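Local coordinates for NADB-Rossmann Superfamily protein (Streptococcus agalactiae, PDB 3LEC) that probably methylates tRNA at N1 of adenine 22 and carries a bound zinc ion on a Rossmann-like fold, at residues Arg133-Val144 with Glu157-Leu168; Ser9-Tyr18 with Ile143-Glu151. All coordinates share one frame; numbering follows the deposited sequence.

Contact 1: residues Arg133-Val144 with Glu157-Leu168; sequences RKWLAANDFEIV and EILVVKHGHMNL. With ZN (zinc ion), chain B.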
loop_
_atom_site.group_PDB
_atom_site.type_symbol
_atom_site.label_atom_id
_atom_site.label_comp_id
_atom_site.label_asym_id
_atom_site.label_seq_id
_atom_site.Cartn_x
_atom_site.Cartn_y
_atom_site.Cartn_z
ATOM N N ARG A 133 -6.255 -1.836 7.334
ATOM C CA ARG A 133 -7.679 -2.059 7.104
ATOM C C ARG A 133 -8.542 -1.477 8.243
ATOM O O ARG A 133 -9.598 -0.894 7.981
ATOM C CB ARG A 133 -7.997 -3.546 6.878
ATOM C CG ARG A 133 -7.473 -4.053 5.538
ATOM C CD ARG A 133 -8.129 -5.377 5.098
ATOM N NE ARG A 133 -7.376 -5.908 3.968
ATOM C CZ ARG A 133 -6.291 -6.689 4.079
ATOM N NH1 ARG A 133 -5.854 -7.087 5.272
ATOM N NH2 ARG A 133 -5.660 -7.079 2.989
ATOM N N LYS A 134 -8.091 -1.621 9.489
ATOM C CA LYS A 134 -8.871 -1.124 10.628
ATOM C C LYS A 134 -8.998 0.383 10.582
ATOM O O LYS A 134 -10.063 0.928 10.862
ATOM C CB LYS A 134 -8.249 -1.517 11.960
ATOM C CG LYS A 134 -8.415 -2.972 12.347
ATOM C CD LYS A 134 -7.561 -3.275 13.582
ATOM C CE LYS A 134 -7.881 -4.640 14.172
ATOM N NZ LYS A 134 -7.191 -4.834 15.489
ATOM N N TRP A 135 -7.915 1.038 10.198
ATOM C CA TRP A 135 -7.903 2.481 10.110
ATOM C C TRP A 135 -8.798 2.943 8.971
ATOM O O TRP A 135 -9.542 3.892 9.142
ATOM C CB TRP A 135 -6.496 3.029 9.933
ATOM C CG TRP A 135 -6.515 4.540 9.939
ATOM C CD1 TRP A 135 -6.324 5.351 11.018
ATOM C CD2 TRP A 135 -6.772 5.401 8.819
ATOM N NE1 TRP A 135 -6.449 6.669 10.635
ATOM C CE2 TRP A 135 -6.716 6.726 9.291
ATOM C CE3 TRP A 135 -7.012 5.181 7.452
ATOM C CZ2 TRP A 135 -6.899 7.843 8.449
ATOM C CZ3 TRP A 135 -7.224 6.298 6.618
ATOM C CH2 TRP A 135 -7.162 7.615 7.131
ATOM N N LEU A 136 -8.722 2.268 7.824
ATOM C CA LEU A 136 -9.556 2.617 6.685
ATOM C C LEU A 136 -11.037 2.512 7.052
ATOM O O LEU A 136 -11.830 3.449 6.803
ATOM C CB LEU A 136 -9.204 1.754 5.478
ATOM C CG LEU A 136 -7.817 2.023 4.873
ATOM C CD1 LEU A 136 -7.395 0.837 3.984
ATOM C CD2 LEU A 136 -7.836 3.338 4.093
ATOM N N ALA A 137 -11.406 1.380 7.661
ATOM C CA ALA A 137 -12.818 1.144 8.050
ATOM C C ALA A 137 -13.358 2.188 9.009
ATOM O O ALA A 137 -14.533 2.555 8.933
ATOM C CB ALA A 137 -12.988 -0.230 8.655
ATOM N N ALA A 138 -12.514 2.634 9.937
ATOM C CA ALA A 138 -12.915 3.574 10.980
ATOM C C ALA A 138 -13.025 5.004 10.473
ATOM O O ALA A 138 -13.620 5.852 11.155
ATOM C CB ALA A 138 -11.946 3.521 12.157
ATOM N N ASN A 139 -12.460 5.279 9.293
ATOM C CA ASN A 139 -12.390 6.656 8.799
ATOM C C ASN A 139 -13.088 6.919 7.463
ATOM O O ASN A 139 -12.716 7.825 6.707
ATOM C CB ASN A 139 -10.943 7.127 8.787
ATOM C CG ASN A 139 -10.388 7.285 10.174
ATOM O OD1 ASN A 139 -10.599 8.311 10.824
ATOM N ND2 ASN A 139 -9.691 6.258 10.656
ATOM N N ASP A 140 -14.127 6.129 7.178
ATOM C CA ASP A 140 -14.975 6.392 6.022
ATOM C C ASP A 140 -14.174 6.237 4.692
ATOM O O ASP A 140 -14.418 6.932 3.699
ATOM C CB ASP A 140 -15.710 7.755 6.157
ATOM C CG ASP A 140 -17.062 7.633 6.867
ATOM O OD1 ASP A 140 -17.651 6.541 6.804
ATOM O OD2 ASP A 140 -17.555 8.616 7.468
ATOM N N PHE A 141 -13.232 5.288 4.695
ATOM C CA PHE A 141 -12.653 4.765 3.462
ATOM C C PHE A 141 -13.133 3.354 3.175
ATOM O O PHE A 141 -13.501 2.616 4.093
ATOM C CB PHE A 141 -11.127 4.857 3.492
ATOM C CG PHE A 141 -10.634 6.267 3.552
ATOM C CD1 PHE A 141 -10.528 7.011 2.390
ATOM C CD2 PHE A 141 -10.296 6.851 4.781
ATOM C CE1 PHE A 141 -10.099 8.352 2.426
ATOM C CE2 PHE A 141 -9.859 8.194 4.831
ATOM C CZ PHE A 141 -9.767 8.938 3.654
ATOM N N GLU A 142 -13.162 3.008 1.893
ATOM C CA GLU A 142 -13.644 1.723 1.432
ATOM C C GLU A 142 -12.636 1.083 0.474
ATOM O O GLU A 142 -12.145 1.717 -0.458
ATOM C CB GLU A 142 -15.027 1.877 0.773
ATOM C CG GLU A 142 -15.555 0.599 0.125
ATOM C CD GLU A 142 -16.994 0.722 -0.356
ATOM O OE1 GLU A 142 -17.799 -0.167 -0.010
ATOM O OE2 GLU A 142 -17.320 1.691 -1.081
ATOM N N ILE A 143 -12.316 -0.178 0.728
ATOM C CA ILE A 143 -11.487 -0.965 -0.175
ATOM C C ILE A 143 -12.375 -1.429 -1.325
ATOM O O ILE A 143 -13.442 -2.023 -1.082
ATOM C CB ILE A 143 -10.905 -2.200 0.552
ATOM C CG1 ILE A 143 -9.999 -1.745 1.707
ATOM C CG2 ILE A 143 -10.156 -3.088 -0.452
ATOM C CD1 ILE A 143 -9.746 -2.832 2.744
ATOM N N VAL A 144 -11.955 -1.156 -2.562
ATOM C CA VAL A 144 -12.744 -1.526 -3.761
ATOM C C VAL A 144 -12.093 -2.578 -4.638
ATOM O O VAL A 144 -12.739 -3.132 -5.526
ATOM C CB VAL A 144 -13.097 -0.291 -4.626
ATOM C CG1 VAL A 144 -13.987 0.624 -3.867
ATOM C CG2 VAL A 144 -11.812 0.441 -5.113
ATOM N N GLU A 157 0.738 -7.469 -0.628
ATOM C CA GLU A 157 -0.662 -7.098 -0.782
ATOM C C GLU A 157 -0.783 -5.674 -1.269
ATOM O O GLU A 157 -0.027 -4.806 -0.829
ATOM C CB GLU A 157 -1.400 -7.226 0.540
ATOM C CG GLU A 157 -1.418 -8.660 1.090
ATOM C CD GLU A 157 -2.377 -8.891 2.240
ATOM O OE1 GLU A 157 -3.200 -8.014 2.576
ATOM O OE2 GLU A 157 -2.297 -9.987 2.829
ATOM N N ILE A 158 -1.741 -5.439 -2.171
ATOM C CA ILE A 158 -2.087 -4.089 -2.619
ATOM C C ILE A 158 -3.570 -3.832 -2.302
ATOM O O ILE A 158 -4.418 -4.658 -2.638
ATOM C CB ILE A 158 -1.827 -3.912 -4.132
ATOM C CG1 ILE A 158 -0.321 -3.969 -4.434
ATOM C CG2 ILE A 158 -2.520 -2.629 -4.702
ATOM C CD1 ILE A 158 -0.013 -4.219 -5.931
ATOM N N LEU A 159 -3.861 -2.697 -1.669
ATOM C CA LEU A 159 -5.235 -2.269 -1.393
ATOM C C LEU A 159 -5.607 -1.049 -2.213
ATOM O O LEU A 159 -4.901 -0.060 -2.183
ATOM C CB LEU A 159 -5.392 -1.914 0.087
ATOM C CG LEU A 159 -5.090 -2.937 1.181
ATOM C CD1 LEU A 159 -5.480 -2.389 2.529
ATOM C CD2 LEU A 159 -5.797 -4.226 0.907
ATOM N N VAL A 160 -6.745 -1.109 -2.912
ATOM C CA VAL A 160 -7.231 0.034 -3.711
ATOM C C VAL A 160 -8.405 0.608 -2.955
ATOM O O VAL A 160 -9.304 -0.143 -2.548
ATOM C CB VAL A 160 -7.681 -0.398 -5.112
ATOM C CG1 VAL A 160 -8.094 0.835 -5.939
ATOM C CG2 VAL A 160 -6.563 -1.156 -5.812
ATOM N N VAL A 161 -8.385 1.926 -2.737
ATOM C CA VAL A 161 -9.264 2.547 -1.758
ATOM C C VAL A 161 -9.929 3.781 -2.356
ATOM O O VAL A 161 -9.320 4.532 -3.113
ATOM C CB VAL A 161 -8.457 2.988 -0.476
ATOM C CG1 VAL A 161 -9.339 3.714 0.507
ATOM C CG2 VAL A 161 -7.810 1.788 0.219
ATOM N N LYS A 162 -11.197 3.971 -2.030
ATOM C CA LYS A 162 -11.864 5.231 -2.334
ATOM C C LYS A 162 -12.630 5.686 -1.085
ATOM O O LYS A 162 -12.765 4.932 -0.132
ATOM C CB LYS A 162 -12.815 5.038 -3.540
ATOM C CG LYS A 162 -12.050 4.759 -4.876
ATOM C CD LYS A 162 -12.943 4.538 -6.113
ATOM C CE LYS A 162 -13.512 5.846 -6.683
ATOM N NZ LYS A 162 -12.498 6.686 -7.380
ATOM N N HIS A 163 -13.140 6.913 -1.078
ATOM C CA HIS A 163 -14.019 7.319 0.023
ATOM C C HIS A 163 -15.231 6.399 -0.003
ATOM O O HIS A 163 -15.694 6.002 -1.083
ATOM C CB HIS A 163 -14.429 8.788 -0.121
ATOM C CG HIS A 163 -13.299 9.750 0.087
ATOM N ND1 HIS A 163 -12.991 10.284 1.320
ATOM C CD2 HIS A 163 -12.410 10.285 -0.785
ATOM C CE1 HIS A 163 -11.958 11.100 1.201
ATOM N NE2 HIS A 163 -11.590 11.120 -0.068
ATOM N N GLY A 164 -15.707 6.030 1.187
ATOM C CA GLY A 164 -16.879 5.175 1.330
ATOM C C GLY A 164 -16.985 4.622 2.735
ATOM O O GLY A 164 -15.981 4.482 3.430
ATOM N N HIS A 165 -18.208 4.310 3.153
ATOM C CA HIS A 165 -18.439 3.756 4.463
ATOM C C HIS A 165 -18.426 2.229 4.411
ATOM O O HIS A 165 -19.263 1.620 3.752
ATOM C CB HIS A 165 -19.794 4.239 4.989
ATOM C CG HIS A 165 -20.091 3.782 6.381
ATOM N ND1 HIS A 165 -20.043 4.629 7.469
ATOM C CD2 HIS A 165 -20.424 2.558 6.869
ATOM C CE1 HIS A 165 -20.347 3.951 8.561
ATOM N NE2 HIS A 165 -20.579 2.691 8.225
HETATM N N MSE A 166 -17.500 1.618 5.142
HETATM C CA MSE A 166 -17.247 0.188 4.998
HETATM C C MSE A 166 -17.272 -0.429 6.374
HETATM O O MSE A 166 -16.713 0.135 7.305
HETATM C CB MSE A 166 -15.870 -0.019 4.361
HETATM C CG MSE A 166 -15.350 -1.450 4.454
HETATM SE SE MSE A 166 -13.593 -1.647 3.572
HETATM C CE MSE A 166 -12.456 -0.770 4.881
ATOM N N ASN A 167 -17.940 -1.563 6.518
ATOM C CA ASN A 167 -17.846 -2.330 7.748
ATOM C C ASN A 167 -17.136 -3.613 7.388
ATOM O O ASN A 167 -17.478 -4.251 6.380
ATOM C CB ASN A 167 -19.225 -2.675 8.309
ATOM C CG ASN A 167 -20.012 -1.460 8.740
ATOM O OD1 ASN A 167 -19.457 -0.402 9.026
ATOM N ND2 ASN A 167 -21.328 -1.615 8.801
ATOM N N LEU A 168 -16.124 -3.968 8.171
ATOM C CA LEU A 168 -15.413 -5.234 7.947
ATOM C C LEU A 168 -15.439 -6.131 9.177
ATOM O O LEU A 168 -15.319 -5.632 10.296
ATOM C CB LEU A 168 -13.957 -4.992 7.509
ATOM C CG LEU A 168 -13.625 -4.374 6.150
ATOM C CD1 LEU A 168 -12.100 -4.392 5.958
ATOM C CD2 LEU A 168 -14.314 -5.089 4.996
HETATM ZN ZN ZN B . -19.484 6.664 7.656
HETATM O O HOH W 1 -3.726 -9.242 5.280
HETATM O O HOH W 2 -15.433 3.162 6.290
HETATM O O HOH W 3 -14.476 9.749 3.387
HETATM O O HOH W 4 -19.562 7.076 9.767
HETATM O O HOH W 5 -15.910 3.443 -2.286
#
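Strand segments Phe141-Val144 and Glu157-His163 pair antiparallel, their axes 4.5 Å apart at closest approach; Glu142 with Lys162 forms the hydrogen-bonded pair, flanked by the non-hydrogen-bonded pairs Phe141-His163 and Ile143-Val161. The Glu142 N to Lys162 O bond of 2.8 Å and the reciprocal bond from Lys162 N to Glu142 O fix this register, and Val144 N to Val160 O continues it. Ile143 and Val161 turn to the same side, where Leu136 of helix 129-138 meets Val161 tip to tip, CD1 to CG2 at 3.9 Å. Beyond the strand end, selenomethionine Met166 folds back over this apolar layer: CG is anti to the backbone N (chi1 166°), and the bend at chi3 (74°) brings CE to 3.8 Å from Ala137 CB and 4.0 Å from Ile143 CD1. One water takes the Met166 N-H and lies within bonding distance of Ala137 O and Phe141 O, linking helix, strand and tail. At the far end, the extended Arg133 side chain crosses Leu159 at about a right angle, and its NH2 forms a salt bridge with Glu157 OE1 at 2.7 Å, the carboxylate oxygen lying close to the guanidinium plane though the planes are 42° apart. Glu146 also pairs with Arg133 and Lys190 with Glu157, so both charges have second partners. On the Ile143-Val161 side, the Phe141 ring sets CE1 over one face of the His163 ring, whose NE2 bonds to Leu115 O. Where the chain enters one strand and has left the other, Asp140 OD1 and His165 ND1 bind zinc at 2.0 and 2.1 Å, with a water as third ligand. This is an antiparallel beta hairpin at the edge of a Rossmann-like methyltransferase sheet, backed by a helix and carrying a zinc site at its open end.

Contact 2: residues Ser9-Tyr18 with Ile143-Glu151; sequences SKRLQKVANY and IVAEDILTE. With SO4 (sulfate ion), chain E.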
loop_
_atom_site.group_PDB
_atom_site.type_symbol
_atom_site.label_atom_id
_atom_site.label_comp_id
_atom_site.label_asym_id
_atom_site.label_seq_id
_atom_site.Cartn_x
_atom_site.Cartn_y
_atom_site.Cartn_z
ATOM N N SER A 9 9.217 -3.122 -11.233
ATOM C CA SER A 9 9.130 -4.398 -10.510
ATOM C C SER A 9 7.664 -4.879 -10.541
ATOM O O SER A 9 6.771 -4.064 -10.770
ATOM C CB SER A 9 9.622 -4.190 -9.067
ATOM O OG SER A 9 8.812 -3.238 -8.363
ATOM N N LYS A 10 7.400 -6.178 -10.344
ATOM C CA LYS A 10 5.991 -6.633 -10.287
ATOM C C LYS A 10 5.174 -5.863 -9.257
ATOM O O LYS A 10 4.016 -5.477 -9.499
ATOM C CB LYS A 10 5.904 -8.143 -10.006
ATOM C CG LYS A 10 6.363 -8.983 -11.177
ATOM C CD LYS A 10 6.409 -10.486 -10.859
ATOM C CE LYS A 10 5.022 -11.063 -10.664
ATOM N NZ LYS A 10 5.054 -12.560 -10.603
ATOM N N ARG A 11 5.779 -5.646 -8.090
ATOM C CA ARG A 11 5.119 -5.002 -6.997
ATOM C C ARG A 11 4.633 -3.614 -7.419
ATOM O O ARG A 11 3.457 -3.277 -7.250
ATOM C CB ARG A 11 6.065 -4.935 -5.795
ATOM C CG ARG A 11 5.545 -4.214 -4.548
ATOM C CD ARG A 11 6.648 -4.122 -3.498
ATOM N NE ARG A 11 7.754 -3.281 -3.963
ATOM C CZ ARG A 11 7.926 -1.985 -3.673
ATOM N NH1 ARG A 11 7.082 -1.339 -2.889
ATOM N NH2 ARG A 11 8.969 -1.336 -4.162
ATOM N N LEU A 12 5.539 -2.818 -7.976
ATOM C CA LEU A 12 5.177 -1.466 -8.382
ATOM C C LEU A 12 4.293 -1.442 -9.641
ATOM O O LEU A 12 3.438 -0.569 -9.784
ATOM C CB LEU A 12 6.426 -0.615 -8.596
ATOM C CG LEU A 12 7.246 -0.259 -7.346
ATOM C CD1 LEU A 12 8.342 0.708 -7.773
ATOM C CD2 LEU A 12 6.418 0.378 -6.268
ATOM N N GLN A 13 4.502 -2.404 -10.534
ATOM C CA GLN A 13 3.666 -2.526 -11.747
ATOM C C GLN A 13 2.225 -2.768 -11.365
ATOM O O GLN A 13 1.326 -2.175 -11.956
ATOM C CB GLN A 13 4.166 -3.639 -12.678
ATOM C CG GLN A 13 3.362 -3.765 -14.040
ATOM C CD GLN A 13 3.405 -2.487 -14.858
ATOM O OE1 GLN A 13 2.348 -1.910 -15.204
ATOM N NE2 GLN A 13 4.618 -2.034 -15.200
ATOM N N LYS A 14 2.013 -3.675 -10.417
ATOM C CA LYS A 14 0.656 -3.982 -9.966
ATOM C C LYS A 14 -0.017 -2.804 -9.233
ATOM O O LYS A 14 -1.226 -2.641 -9.309
ATOM C CB LYS A 14 0.637 -5.318 -9.223
ATOM C CG LYS A 14 0.856 -6.453 -10.236
ATOM C CD LYS A 14 1.058 -7.822 -9.625
ATOM C CE LYS A 14 1.525 -8.819 -10.700
ATOM N NZ LYS A 14 0.404 -9.221 -11.597
ATOM N N VAL A 15 0.772 -1.955 -8.581
ATOM C CA VAL A 15 0.262 -0.670 -8.108
ATOM C C VAL A 15 -0.102 0.249 -9.300
ATOM O O VAL A 15 -1.188 0.802 -9.334
ATOM C CB VAL A 15 1.266 0.044 -7.171
ATOM C CG1 VAL A 15 0.791 1.445 -6.808
ATOM C CG2 VAL A 15 1.452 -0.756 -5.904
ATOM N N ALA A 16 0.821 0.432 -10.243
ATOM C CA ALA A 16 0.562 1.277 -11.443
ATOM C C ALA A 16 -0.711 0.871 -12.183
ATOM O O ALA A 16 -1.425 1.742 -12.672
ATOM C CB ALA A 16 1.747 1.236 -12.408
ATOM N N ASN A 17 -0.988 -0.438 -12.246
ATOM C CA ASN A 17 -2.157 -0.949 -12.989
ATOM C C ASN A 17 -3.481 -0.418 -12.427
ATOM O O ASN A 17 -4.476 -0.418 -13.142
ATOM C CB ASN A 17 -2.226 -2.487 -13.006
ATOM C CG ASN A 17 -1.045 -3.138 -13.714
ATOM O OD1 ASN A 17 -0.718 -4.297 -13.454
ATOM N ND2 ASN A 17 -0.399 -2.403 -14.593
ATOM N N TYR A 18 -3.478 -0.010 -11.155
ATOM C CA TYR A 18 -4.668 0.505 -10.472
ATOM C C TYR A 18 -4.794 2.030 -10.445
ATOM O O TYR A 18 -5.794 2.550 -9.956
ATOM C CB TYR A 18 -4.760 -0.016 -9.044
ATOM C CG TYR A 18 -5.136 -1.459 -8.903
ATOM C CD1 TYR A 18 -6.405 -1.919 -9.251
ATOM C CD2 TYR A 18 -4.222 -2.369 -8.381
ATOM C CE1 TYR A 18 -6.752 -3.281 -9.090
ATOM C CE2 TYR A 18 -4.562 -3.711 -8.215
ATOM C CZ TYR A 18 -5.815 -4.152 -8.572
ATOM O OH TYR A 18 -6.122 -5.485 -8.387
ATOM N N ILE A 143 -12.316 -0.178 0.728
ATOM C CA ILE A 143 -11.487 -0.965 -0.175
ATOM C C ILE A 143 -12.375 -1.429 -1.325
ATOM O O ILE A 143 -13.442 -2.023 -1.082
ATOM C CB ILE A 143 -10.905 -2.200 0.552
ATOM C CG1 ILE A 143 -9.999 -1.745 1.707
ATOM C CG2 ILE A 143 -10.156 -3.088 -0.452
ATOM C CD1 ILE A 143 -9.746 -2.832 2.744
ATOM N N VAL A 144 -11.955 -1.156 -2.562
ATOM C CA VAL A 144 -12.744 -1.526 -3.761
ATOM C C VAL A 144 -12.093 -2.578 -4.638
ATOM O O VAL A 144 -12.739 -3.132 -5.526
ATOM C CB VAL A 144 -13.097 -0.291 -4.626
ATOM C CG1 VAL A 144 -13.987 0.624 -3.867
ATOM C CG2 VAL A 144 -11.812 0.441 -5.113
ATOM N N ALA A 145 -10.806 -2.835 -4.389
ATOM C CA ALA A 145 -10.081 -3.949 -4.968
ATOM C C ALA A 145 -8.847 -4.273 -4.116
ATOM O O ALA A 145 -8.292 -3.383 -3.423
ATOM C CB ALA A 145 -9.668 -3.652 -6.427
ATOM N N GLU A 146 -8.437 -5.544 -4.148
ATOM C CA GLU A 146 -7.170 -5.980 -3.541
ATOM C C GLU A 146 -6.419 -6.948 -4.449
ATOM O O GLU A 146 -7.026 -7.680 -5.232
ATOM C CB GLU A 146 -7.379 -6.626 -2.163
ATOM C CG GLU A 146 -8.089 -5.767 -1.144
ATOM C CD GLU A 146 -8.329 -6.500 0.153
ATOM O OE1 GLU A 146 -8.952 -7.589 0.105
ATOM O OE2 GLU A 146 -7.921 -5.974 1.220
ATOM N N ASP A 147 -5.090 -6.973 -4.339
ATOM C CA ASP A 147 -4.309 -7.949 -5.052
ATOM C C ASP A 147 -3.243 -8.484 -4.104
ATOM O O ASP A 147 -2.847 -7.791 -3.199
ATOM C CB ASP A 147 -3.629 -7.325 -6.271
ATOM C CG ASP A 147 -2.972 -8.362 -7.170
ATOM O OD1 ASP A 147 -3.568 -9.433 -7.416
ATOM O OD2 ASP A 147 -1.855 -8.101 -7.645
ATOM N N ILE A 148 -2.846 -9.732 -4.290
ATOM C CA ILE A 148 -1.675 -10.275 -3.593
ATOM C C ILE A 148 -0.791 -10.882 -4.673
ATOM O O ILE A 148 -1.278 -11.584 -5.576
ATOM C CB ILE A 148 -2.048 -11.275 -2.472
ATOM C CG1 ILE A 148 -0.797 -11.658 -1.668
ATOM C CG2 ILE A 148 -2.783 -12.533 -3.035
ATOM C CD1 ILE A 148 -1.084 -12.429 -0.399
ATOM N N LEU A 149 0.498 -10.571 -4.604
ATOM C CA LEU A 149 1.452 -10.918 -5.642
ATOM C C LEU A 149 2.699 -11.498 -5.006
ATOM O O LEU A 149 2.927 -11.280 -3.824
ATOM C CB LEU A 149 1.799 -9.659 -6.444
ATOM C CG LEU A 149 2.571 -8.557 -5.717
ATOM C CD1 LEU A 149 3.990 -8.512 -6.280
ATOM C CD2 LEU A 149 1.881 -7.186 -5.884
ATOM N N THR A 150 3.512 -12.205 -5.797
ATOM C CA THR A 150 4.763 -12.812 -5.331
ATOM C C THR A 150 5.984 -12.256 -6.083
ATOM O O THR A 150 5.904 -11.963 -7.274
ATOM C CB THR A 150 4.768 -14.352 -5.529
ATOM O OG1 THR A 150 4.920 -14.653 -6.923
ATOM C CG2 THR A 150 3.494 -14.952 -5.037
ATOM N N GLU A 151 7.099 -12.120 -5.377
ATOM C CA GLU A 151 8.292 -11.457 -5.921
ATOM C C GLU A 151 9.465 -11.444 -4.932
ATOM O O GLU A 151 9.462 -10.687 -3.952
ATOM C CB GLU A 151 7.914 -10.035 -6.312
ATOM C CG GLU A 151 8.914 -9.289 -7.084
ATOM C CD GLU A 151 8.943 -7.881 -6.600
ATOM O OE1 GLU A 151 8.335 -7.025 -7.251
ATOM O OE2 GLU A 151 9.522 -7.653 -5.516
HETATM S S SO4 E . 8.597 -13.587 -11.146
HETATM O O1 SO4 E . 8.524 -14.882 -10.475
HETATM O O2 SO4 E . 9.822 -13.479 -11.931
HETATM O O3 SO4 E . 7.448 -13.471 -12.033
HETATM O O4 SO4 E . 8.594 -12.502 -10.169
HETATM O O HOH W 6 9.601 -5.084 -5.431
#
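Glu151 reaches to the first turn of helix 10-16, where its OE1 accepts from Arg11 N at 3.0 Å with an N-H...O angle of 159°, the N meeting OE1 nearly along its C-O axis. A water joins the other oxygen, OE2, to Arg11 NE, and Arg11 NH1 bonds to Gln124 OE1; the helix N terminus would be expected to stabilise the negative charge of Glu151. Leu149 packs against the same turn: its CG sits between the backbone N and the carbonyl carbon (chi1 67°), with CD1 3.8 Å from Arg11 CA. Lys14 and Leu149 slide past each other in opposite directions, with Lys14 CD 3.7 Å from Leu149 CB. The aliphatic part of Lys14 also crosses Asp147 obliquely, while Lys14 NZ and Asp147 OD2 stay 4.7 Å apart, too far for a salt bridge. The Tyr18 and Asp147 side chains cross at about a right angle, Asp147 CB lying at the ring edge nearest the OH; Tyr18 CE1 is 4.0 Å from Ala145 CB. Helix and strand run nearly antiparallel at 157°, their axes 9.0 Å apart. The helix lies along edge strand 141-150, with Lys14 and Tyr18 also reaching strand 155-163, while Val15 and Ala16 pack against helix 34-41.

How the contacts relate
From the N terminus, helix 10-16 comes first, and contact 2 closes a long loop by bringing it onto strand 141-150, after the chain has built the five parallel strands of the sheet. Contact 1 closes a much shorter one, through the turn that returns strand 155-163 alongside strand 141-150. The two cross along the chain because segment 143-151 begins in the last two residues of 133-144, Ile143 and Val144, and ends before 157-168, while 9-18 lies ahead of both. Their centres are about 16 Å apart. Strand 141-150 therefore links the N-terminal helix with the hairpin, helix 129-138 and the zinc end, and Tyr18 packing on Val160 joins the contacts directly.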